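PDB 2GBW: biphenyl 2,3-Dioxygenase Beta Subunit from Sphingobium yanoikuyae, which probably serves as the non-catalytic beta subunit of a ring-hydroxylating dioxygenase, a family of enzymes that add both atoms of O2 to aromatic compounds such as biphenyl. Local coordinates for residues Y14-H19 against N149-F154; R21-M26 against L138-K143; A108-N113 against L144-N149. All blocks are in the same frame, centred on the assembly; numbering follows the deposited sequence.

Interaction 1. Residues Y14-H19 against N149-F154; sequences YDIEAH and NGFKVF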
loop_
_atom_site.group_PDB
_atom_site.type_symbol
_atom_site.label_atom_id
_atom_site.label_comp_id
_atom_site.label_asym_id
_atom_site.label_seq_id
_atom_site.Cartn_x
_atom_site.Cartn_y
_atom_site.Cartn_z
ATOM N N TYR B 14 26.703 26.565 8.317
ATOM C CA TYR B 14 27.290 25.780 7.234
ATOM C C TYR B 14 28.095 24.623 7.801
ATOM O O TYR B 14 27.979 23.460 7.370
ATOM C CB TYR B 14 28.227 26.639 6.360
ATOM C CG TYR B 14 28.835 25.756 5.297
ATOM C CD1 TYR B 14 28.175 25.557 4.084
ATOM C CD2 TYR B 14 30.033 25.059 5.525
ATOM C CE1 TYR B 14 28.702 24.740 3.114
ATOM C CE2 TYR B 14 30.585 24.232 4.546
ATOM C CZ TYR B 14 29.904 24.065 3.346
ATOM O OH TYR B 14 30.365 23.226 2.340
ATOM N N ASP B 15 28.880 24.912 8.819
ATOM C CA ASP B 15 29.750 23.866 9.391
ATOM C C ASP B 15 28.964 22.728 10.030
ATOM O O ASP B 15 29.350 21.561 9.933
ATOM C CB ASP B 15 30.680 24.517 10.376
ATOM C CG ASP B 15 31.778 25.307 9.702
ATOM O OD1 ASP B 15 32.007 25.186 8.472
ATOM O OD2 ASP B 15 32.442 26.026 10.437
ATOM N N ILE B 16 27.830 23.050 10.630
ATOM C CA ILE B 16 26.961 22.027 11.243
ATOM C C ILE B 16 26.307 21.184 10.158
ATOM O O ILE B 16 26.255 19.977 10.240
ATOM C CB ILE B 16 25.915 22.698 12.158
ATOM C CG1 ILE B 16 26.566 23.308 13.402
ATOM C CG2 ILE B 16 24.861 21.652 12.570
ATOM C CD1 ILE B 16 25.591 24.266 14.230
ATOM N N GLU B 17 25.814 21.810 9.096
ATOM C CA GLU B 17 25.282 21.074 7.964
ATOM C C GLU B 17 26.317 20.118 7.324
ATOM O O GLU B 17 25.971 18.970 6.950
ATOM C CB GLU B 17 24.755 22.061 6.932
ATOM C CG GLU B 17 23.444 22.724 7.397
ATOM C CD GLU B 17 22.218 22.413 6.552
ATOM O OE1 GLU B 17 22.061 21.261 6.053
ATOM O OE2 GLU B 17 21.382 23.353 6.431
ATOM N N ALA B 18 27.541 20.608 7.130
ATOM C CA ALA B 18 28.611 19.813 6.575
ATOM C C ALA B 18 28.956 18.599 7.474
ATOM O O ALA B 18 29.152 17.499 6.974
ATOM C CB ALA B 18 29.842 20.700 6.337
ATOM N N HIS B 19 28.989 18.808 8.795
ATOM C CA HIS B 19 29.100 17.738 9.768
ATOM C C HIS B 19 27.980 16.676 9.615
ATOM O O HIS B 19 28.272 15.490 9.554
ATOM C CB HIS B 19 29.054 18.308 11.202
ATOM C CG HIS B 19 28.962 17.261 12.267
ATOM N ND1 HIS B 19 30.079 16.649 12.803
ATOM C CD2 HIS B 19 27.887 16.673 12.857
ATOM C CE1 HIS B 19 29.689 15.745 13.684
ATOM N NE2 HIS B 19 28.371 15.754 13.748
ATOM N N ASN B 149 38.429 20.763 14.321
ATOM C CA ASN B 149 37.817 21.558 13.251
ATOM C C ASN B 149 36.407 21.084 12.938
ATOM O O ASN B 149 35.826 21.519 11.935
ATOM C CB ASN B 149 38.672 21.526 11.966
ATOM C CG ASN B 149 39.291 22.886 11.638
ATOM O OD1 ASN B 149 39.966 23.501 12.479
ATOM N ND2 ASN B 149 39.056 23.361 10.402
ATOM N N GLY B 150 35.839 20.208 13.779
ATOM C CA GLY B 150 34.472 19.722 13.583
ATOM C C GLY B 150 33.635 19.741 14.860
ATOM O O GLY B 150 33.777 20.625 15.708
ATOM N N PHE B 151 32.769 18.741 15.000
ATOM C CA PHE B 151 31.856 18.628 16.132
ATOM C C PHE B 151 31.775 17.184 16.556
ATOM O O PHE B 151 32.062 16.305 15.755
ATOM C CB PHE B 151 30.438 19.062 15.711
ATOM C CG PHE B 151 30.387 20.460 15.202
ATOM C CD1 PHE B 151 30.619 20.726 13.859
ATOM C CD2 PHE B 151 30.196 21.522 16.076
ATOM C CE1 PHE B 151 30.613 22.022 13.385
ATOM C CE2 PHE B 151 30.223 22.833 15.620
ATOM C CZ PHE B 151 30.401 23.077 14.259
ATOM N N LYS B 152 31.365 16.952 17.810
ATOM C CA LYS B 152 30.854 15.666 18.247
ATOM C C LYS B 152 29.529 15.807 18.956
ATOM O O LYS B 152 29.303 16.764 19.662
ATOM C CB LYS B 152 31.866 14.978 19.158
ATOM C CG LYS B 152 33.138 14.550 18.406
ATOM C CD LYS B 152 34.068 13.713 19.289
ATOM C CE LYS B 152 35.291 13.255 18.500
ATOM N NZ LYS B 152 36.281 12.540 19.357
ATOM N N VAL B 153 28.644 14.821 18.793
ATOM C CA VAL B 153 27.369 14.881 19.497
ATOM C C VAL B 153 27.553 14.266 20.892
ATOM O O VAL B 153 28.209 13.219 21.044
ATOM C CB VAL B 153 26.242 14.217 18.669
ATOM C CG1 VAL B 153 26.534 12.708 18.394
ATOM C CG2 VAL B 153 24.847 14.350 19.364
ATOM N N PHE B 154 27.015 14.935 21.910
ATOM C CA PHE B 154 27.025 14.402 23.261
ATOM C C PHE B 154 25.620 14.188 23.796
ATOM O O PHE B 154 25.441 13.505 24.797
ATOM C CB PHE B 154 27.938 15.199 24.223
ATOM C CG PHE B 154 27.454 16.613 24.567
ATOM C CD1 PHE B 154 27.752 17.677 23.735
ATOM C CD2 PHE B 154 26.696 16.855 25.713
ATOM C CE1 PHE B 154 27.318 18.967 24.024
ATOM C CE2 PHE B 154 26.259 18.195 26.019
ATOM C CZ PHE B 154 26.569 19.213 25.151
HETATM O O HOH W 1 32.768 16.907 12.309
#
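The benzyl side chain of F151 wedges in beneath helix 10-28, where its CB lies over one face of the H19 imidazole and its ring is overlain by I16. CB stands 4.0 Å from the centroid of the H19 ring, a CH-pi contact offset toward the rim. The phenyl ring then turns an edge toward that imidazole face in an offset edge-to-face pair, with centroids of the H19 and F151 rings 5.8 Å apart and planes 80° to each other. H19 can present its face because CG is anti to the backbone N (chi1 172°), which swings the imidazole out toward strand 150-160. Farther out on the phenyl ring, I16 CG1 rests over a face, 3.9 Å from F151 CZ, while D15 CB meets the rim in the ring plane, 3.9 Å from F151 CE1. D15 and H19, one helical turn apart, thus both meet the phenyl ring along its CD1-CE1 side.

Beside this packing the strand backbone comes close: the ring carbon H19 CE1 is 3.2 Å from F151 O. A water in the plane of the imidazole lies 2.7 Å from H19 ND1 and accepts a bond from F151 N at 3.3 Å, linking helix to strand indirectly. F151 and I16 also both touch L116 of strand 115-128.

H19 is a zinc-binding residue of this protein, though no metal is bound to this chain here. The chemistry implies that F151 is likely to hold the tilt of the imidazole, while a water lies at ND1.

Interaction 2. Residues R21-M26 against L138-K143; sequences RAEVRM and LGREDK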
loop_
_atom_site.group_PDB
_atom_site.type_symbol
_atom_site.label_atom_id
_atom_site.label_comp_id
_atom_site.label_asym_id
_atom_site.label_seq_id
_atom_site.Cartn_x
_atom_site.Cartn_y
_atom_site.Cartn_z
ATOM N N ARG B 21 26.067 16.154 6.960
ATOM C CA ARG B 21 26.202 15.475 5.636
ATOM C C ARG B 21 27.256 14.386 5.687
ATOM O O ARG B 21 27.043 13.289 5.163
ATOM C CB ARG B 21 26.513 16.513 4.540
ATOM C CG ARG B 21 25.307 17.357 4.139
ATOM C CD ARG B 21 25.603 18.244 2.891
ATOM N NE ARG B 21 26.624 19.256 3.075
ATOM C CZ ARG B 21 26.390 20.541 3.332
ATOM N NH1 ARG B 21 25.154 20.986 3.471
ATOM N NH2 ARG B 21 27.393 21.396 3.454
ATOM N N ALA B 22 28.359 14.648 6.407
ATOM C CA ALA B 22 29.431 13.637 6.555
ATOM C C ALA B 22 28.964 12.461 7.384
ATOM O O ALA B 22 29.312 11.295 7.076
ATOM C CB ALA B 22 30.775 14.291 7.091
ATOM N N GLU B 23 28.182 12.766 8.410
ATOM C CA GLU B 23 27.570 11.756 9.254
ATOM C C GLU B 23 26.688 10.822 8.433
ATOM O O GLU B 23 26.857 9.616 8.459
ATOM C CB GLU B 23 26.753 12.428 10.352
ATOM C CG GLU B 23 26.086 11.478 11.308
ATOM C CD GLU B 23 25.571 12.171 12.545
ATOM O OE1 GLU B 23 24.757 13.096 12.407
ATOM O OE2 GLU B 23 25.985 11.797 13.650
ATOM N N VAL B 24 25.754 11.402 7.699
ATOM C CA VAL B 24 24.928 10.644 6.776
ATOM C C VAL B 24 25.755 9.749 5.856
ATOM O O VAL B 24 25.427 8.593 5.649
ATOM C CB VAL B 24 24.000 11.549 5.971
ATOM C CG1 VAL B 24 23.435 10.818 4.796
ATOM C CG2 VAL B 24 22.892 12.055 6.841
ATOM N N ARG B 25 26.844 10.283 5.319
ATOM C CA ARG B 25 27.680 9.498 4.426
ATOM C C ARG B 25 28.279 8.286 5.143
ATOM O O ARG B 25 28.379 7.209 4.570
ATOM C CB ARG B 25 28.770 10.363 3.795
ATOM C CG ARG B 25 29.389 9.806 2.530
ATOM C CD ARG B 25 30.464 10.762 1.989
ATOM N NE ARG B 25 31.741 10.584 2.675
ATOM C CZ ARG B 25 32.428 11.544 3.287
ATOM N NH1 ARG B 25 31.991 12.796 3.315
ATOM N NH2 ARG B 25 33.564 11.240 3.883
ATOM N N MET B 26 28.677 8.475 6.395
ATOM C CA MET B 26 29.190 7.415 7.129
ATOM C C MET B 26 28.143 6.316 7.411
ATOM O O MET B 26 28.455 5.164 7.159
ATOM C CB MET B 26 29.691 7.906 8.491
ATOM C CG MET B 26 30.774 8.936 8.429
ATOM S SD MET B 26 32.368 8.310 7.960
ATOM C CE MET B 26 32.368 8.485 6.166
ATOM N N LEU B 138 11.449 11.311 11.445
ATOM C CA LEU B 138 11.828 11.645 12.822
ATOM C C LEU B 138 12.247 13.114 12.977
ATOM O O LEU B 138 12.756 13.737 12.018
ATOM C CB LEU B 138 13.059 10.815 13.277
ATOM C CG LEU B 138 13.121 9.291 13.230
ATOM C CD1 LEU B 138 13.746 8.921 11.881
ATOM C CD2 LEU B 138 13.934 8.638 14.407
ATOM N N GLY B 139 12.052 13.632 14.185
ATOM C CA GLY B 139 12.714 14.877 14.648
ATOM C C GLY B 139 13.958 14.458 15.425
ATOM O O GLY B 139 14.017 13.410 16.109
ATOM N N ARG B 140 15.004 15.231 15.288
ATOM C CA ARG B 140 16.222 14.994 15.995
ATOM C C ARG B 140 16.543 16.271 16.798
ATOM O O ARG B 140 16.456 17.385 16.281
ATOM C CB ARG B 140 17.346 14.669 15.019
ATOM C CG ARG B 140 18.691 14.517 15.714
ATOM C CD ARG B 140 19.736 13.882 14.826
ATOM N NE ARG B 140 20.066 14.739 13.686
ATOM C CZ ARG B 140 20.885 14.404 12.701
ATOM N NH1 ARG B 140 21.506 13.251 12.718
ATOM N NH2 ARG B 140 21.115 15.262 11.705
ATOM N N GLU B 141 16.892 16.087 18.066
ATOM C CA GLU B 141 17.267 17.176 18.954
ATOM C C GLU B 141 18.648 16.792 19.500
ATOM O O GLU B 141 18.746 15.847 20.286
ATOM C CB GLU B 141 16.226 17.369 20.061
ATOM C CG GLU B 141 14.848 17.742 19.524
ATOM C CD GLU B 141 13.726 17.759 20.559
ATOM O OE1 GLU B 141 13.943 17.450 21.761
ATOM O OE2 GLU B 141 12.591 18.111 20.132
ATOM N N ASP B 142 19.699 17.492 19.030
ATOM C CA ASP B 142 21.116 17.243 19.447
ATOM C C ASP B 142 21.632 18.367 20.312
ATOM O O ASP B 142 21.235 19.524 20.138
ATOM C CB ASP B 142 22.061 17.164 18.231
ATOM C CG ASP B 142 21.927 15.884 17.400
ATOM O OD1 ASP B 142 21.338 14.871 17.863
ATOM O OD2 ASP B 142 22.492 15.889 16.260
ATOM N N LYS B 143 22.571 18.025 21.199
ATOM C CA LYS B 143 23.546 18.950 21.754
ATOM C C LYS B 143 24.871 18.523 21.164
ATOM O O LYS B 143 25.263 17.346 21.285
ATOM C CB LYS B 143 23.644 18.839 23.260
ATOM C CG LYS B 143 22.339 19.098 24.046
ATOM C CD LYS B 143 22.624 19.881 25.338
ATOM C CE LYS B 143 22.936 21.366 25.071
ATOM N NZ LYS B 143 23.813 22.061 26.082
HETATM O O HOH W 2 23.370 13.673 10.228
#
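Helix 10-28 lies across the concave side of a strongly curved sheet, and between the two E23 and R140 meet in a buried salt-bridge network. E23 reaches inward with an extended chain, its CG anti to the backbone N (chi1 -179°), and runs alongside R140, the two side chains pointing opposite ways. Its OE1 lies 3.3 Å from R140 NH1, obliquely to a guanidinium whose plane is tilted 36° from the carboxylate, a geometry that speaks for charge attraction more than for a directed bond. A water completes the link: it donates to E23 OE1 at 2.6 Å and, lying in the guanidinium plane, accepts from R140 NH2 at 3.1 Å.

Both residues have stronger partners elsewhere. E23 OE2 takes a hydrogen bond from W35 and a salt bridge from R156, while R140 NH1 pairs with the C-terminal carboxylate of C174. D142 OD2, 3.7 Å from R140 NE but well out of the guanidinium plane, bonds to Y20 OH, and OD1 pairs with R156. The acids, with the C-terminal carboxylate, probably offset the neighbouring arginines R140 and R156. Such a helix closing over the hollow of a bent sheet is the architecture of the NTF2-like fold, to whose clan this subunit family belongs.

Interaction 3. Residues A108-N113 against L144-N149; sequences AFEAGN and LRRDGN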
loop_
_atom_site.group_PDB
_atom_site.type_symbol
_atom_site.label_atom_id
_atom_site.label_comp_id
_atom_site.label_asym_id
_atom_site.label_seq_id
_atom_site.Cartn_x
_atom_site.Cartn_y
_atom_site.Cartn_z
ATOM N N ALA B 108 20.178 25.630 14.326
ATOM C CA ALA B 108 21.134 25.571 15.428
ATOM C C ALA B 108 21.108 26.851 16.259
ATOM O O ALA B 108 20.926 27.963 15.719
ATOM C CB ALA B 108 22.524 25.349 14.888
ATOM N N PHE B 109 21.348 26.696 17.564
ATOM C CA PHE B 109 21.238 27.796 18.532
ATOM C C PHE B 109 22.404 27.659 19.478
ATOM O O PHE B 109 22.722 26.568 19.892
ATOM C CB PHE B 109 19.935 27.700 19.348
ATOM C CG PHE B 109 18.667 27.716 18.501
ATOM C CD1 PHE B 109 18.072 28.929 18.176
ATOM C CD2 PHE B 109 18.134 26.564 17.993
ATOM C CE1 PHE B 109 16.947 28.994 17.418
ATOM C CE2 PHE B 109 16.968 26.612 17.202
ATOM C CZ PHE B 109 16.395 27.857 16.913
ATOM N N GLU B 110 23.066 28.778 19.808
ATOM C CA GLU B 110 24.185 28.775 20.788
ATOM C C GLU B 110 23.598 28.545 22.188
ATOM O O GLU B 110 22.713 29.301 22.636
ATOM C CB GLU B 110 24.962 30.104 20.725
ATOM C CG GLU B 110 25.739 30.377 19.396
ATOM C CD GLU B 110 27.012 29.500 19.186
ATOM O OE1 GLU B 110 27.557 28.935 20.172
ATOM O OE2 GLU B 110 27.516 29.431 18.025
ATOM N N ALA B 111 24.090 27.552 22.912
ATOM C CA ALA B 111 23.340 27.052 24.086
ATOM C C ALA B 111 24.058 27.318 25.394
ATOM O O ALA B 111 23.564 26.985 26.472
ATOM C CB ALA B 111 23.078 25.590 23.951
ATOM N N GLY B 112 25.240 27.881 25.304
ATOM C CA GLY B 112 26.043 28.125 26.479
ATOM C C GLY B 112 27.139 27.094 26.633
ATOM O O GLY B 112 26.998 25.941 26.182
ATOM N N ASN B 113 28.228 27.532 27.275
ATOM C CA ASN B 113 29.444 26.734 27.398
ATOM C C ASN B 113 30.043 26.285 26.038
ATOM O O ASN B 113 30.681 25.233 25.953
ATOM C CB ASN B 113 29.162 25.493 28.271
ATOM C CG ASN B 113 30.429 24.848 28.774
ATOM O OD1 ASN B 113 31.393 25.549 29.047
ATOM N ND2 ASN B 113 30.450 23.510 28.871
ATOM N N LEU B 144 25.541 19.448 20.493
ATOM C CA LEU B 144 26.869 19.214 19.927
ATOM C C LEU B 144 27.894 20.079 20.623
ATOM O O LEU B 144 27.567 21.158 21.135
ATOM C CB LEU B 144 26.896 19.620 18.466
ATOM C CG LEU B 144 25.886 19.039 17.467
ATOM C CD1 LEU B 144 26.223 19.630 16.126
ATOM C CD2 LEU B 144 25.916 17.518 17.365
ATOM N N ARG B 145 29.143 19.633 20.636
ATOM C CA ARG B 145 30.234 20.553 20.966
ATOM C C ARG B 145 31.302 20.489 19.897
ATOM O O ARG B 145 31.448 19.507 19.176
ATOM C CB ARG B 145 30.849 20.246 22.321
ATOM C CG ARG B 145 31.421 18.842 22.410
ATOM C CD ARG B 145 32.307 18.684 23.659
ATOM N NE ARG B 145 31.473 18.500 24.842
ATOM C CZ ARG B 145 31.043 17.332 25.323
ATOM N NH1 ARG B 145 31.373 16.174 24.747
ATOM N NH2 ARG B 145 30.269 17.320 26.399
ATOM N N ARG B 146 32.046 21.575 19.814
ATOM C CA ARG B 146 33.173 21.687 18.920
ATOM C C ARG B 146 34.260 20.706 19.328
ATOM O O ARG B 146 34.564 20.552 20.507
ATOM C CB ARG B 146 33.724 23.110 18.947
ATOM C CG ARG B 146 32.963 24.063 18.032
ATOM C CD ARG B 146 31.918 24.893 18.793
ATOM N NE ARG B 146 31.278 25.904 17.932
ATOM C CZ ARG B 146 30.347 26.768 18.338
ATOM N NH1 ARG B 146 29.945 26.784 19.606
ATOM N NH2 ARG B 146 29.816 27.618 17.468
ATOM N N ASP B 147 34.805 20.021 18.332
ATOM C CA ASP B 147 35.868 19.068 18.539
ATOM C C ASP B 147 36.858 19.214 17.382
ATOM O O ASP B 147 36.591 18.800 16.261
ATOM C CB ASP B 147 35.287 17.657 18.615
ATOM C CG ASP B 147 36.324 16.641 19.047
ATOM O OD1 ASP B 147 36.657 16.577 20.265
ATOM O OD2 ASP B 147 36.824 15.931 18.141
ATOM N N GLY B 148 37.985 19.863 17.653
ATOM C CA GLY B 148 38.962 20.182 16.611
ATOM C C GLY B 148 38.370 21.144 15.596
ATOM O O GLY B 148 37.864 22.211 15.960
ATOM N N ASN B 149 38.429 20.763 14.321
ATOM C CA ASN B 149 37.817 21.558 13.251
ATOM C C ASN B 149 36.407 21.084 12.938
ATOM O O ASN B 149 35.826 21.519 11.935
ATOM C CB ASN B 149 38.672 21.526 11.966
ATOM C CG ASN B 149 39.291 22.886 11.638
ATOM O OD1 ASN B 149 39.966 23.501 12.479
ATOM N ND2 ASN B 149 39.056 23.361 10.402
#
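E110 and R146 meet as an ion pair, the one contact between the two segments. The two terminal nitrogens of R146 each take one oxygen of the E110 carboxylate: NH2 donates to E110 OE2 at 3.0 Å and NH1 to E110 OE1 at 3.3 Å. Both bonds are nearly straight, the first at 168°, and both oxygens use the syn lone pair, the geometry of a classical bidentate salt bridge. The carboxylate and guanidinium are almost coplanar, only 12° apart, so the two bonds together fix the rotation of each group. Neither side chain starts out aimed at the other. E110 bends at chi2 (-72°), R146 is likewise bent there, and the two chains meet at about a right angle.

A further hydrogen bond lies outside the pair, since R146 NH1 also donates to the carbonyl O of G114 in the turn between strands 98-112 and 115-128. With an alanine here instead of E110, both R146 NH1 and NH2 lose their carboxylate acceptors, and the guanidinium, still bonded to G114 through NH1, would probably be freer to turn.

As for apolar contact, both side chains also touch L116, and the aliphatic part of R146 packs on F151.

The bridge therefore spans a strand. Strand 115-128 runs between strands 98-112 and 132-147, antiparallel to both, and the ion pair passes over it near the end of the sheet, with V12 of helix 10-28 against R146 and strand 6-7 bordering the E110 side.

Overall arrangement
The three contacts show that ion pairs occur both deep and at the surface, with different geometry. Interactions 1 and 2 are both buried and both join helix 10-28 to the sheet, one through strand 150-160 and the other through its neighbour 132-147; yet the first is mainly aromatic and aliphatic, whereas the second is an ion pair backed by a water and lies much nearer the centre of the chain. Interaction 3 is a surface contact that omits the helix and ties strand 132-147 to strand 98-112. It has two straight bonds in the guanidinium plane, where interaction 2 has an oblique pair supplemented by a water. Interactions 1 and 3 share N149 and adjoin where I16 packs on A108 and K152 N probably bonds to R145 O.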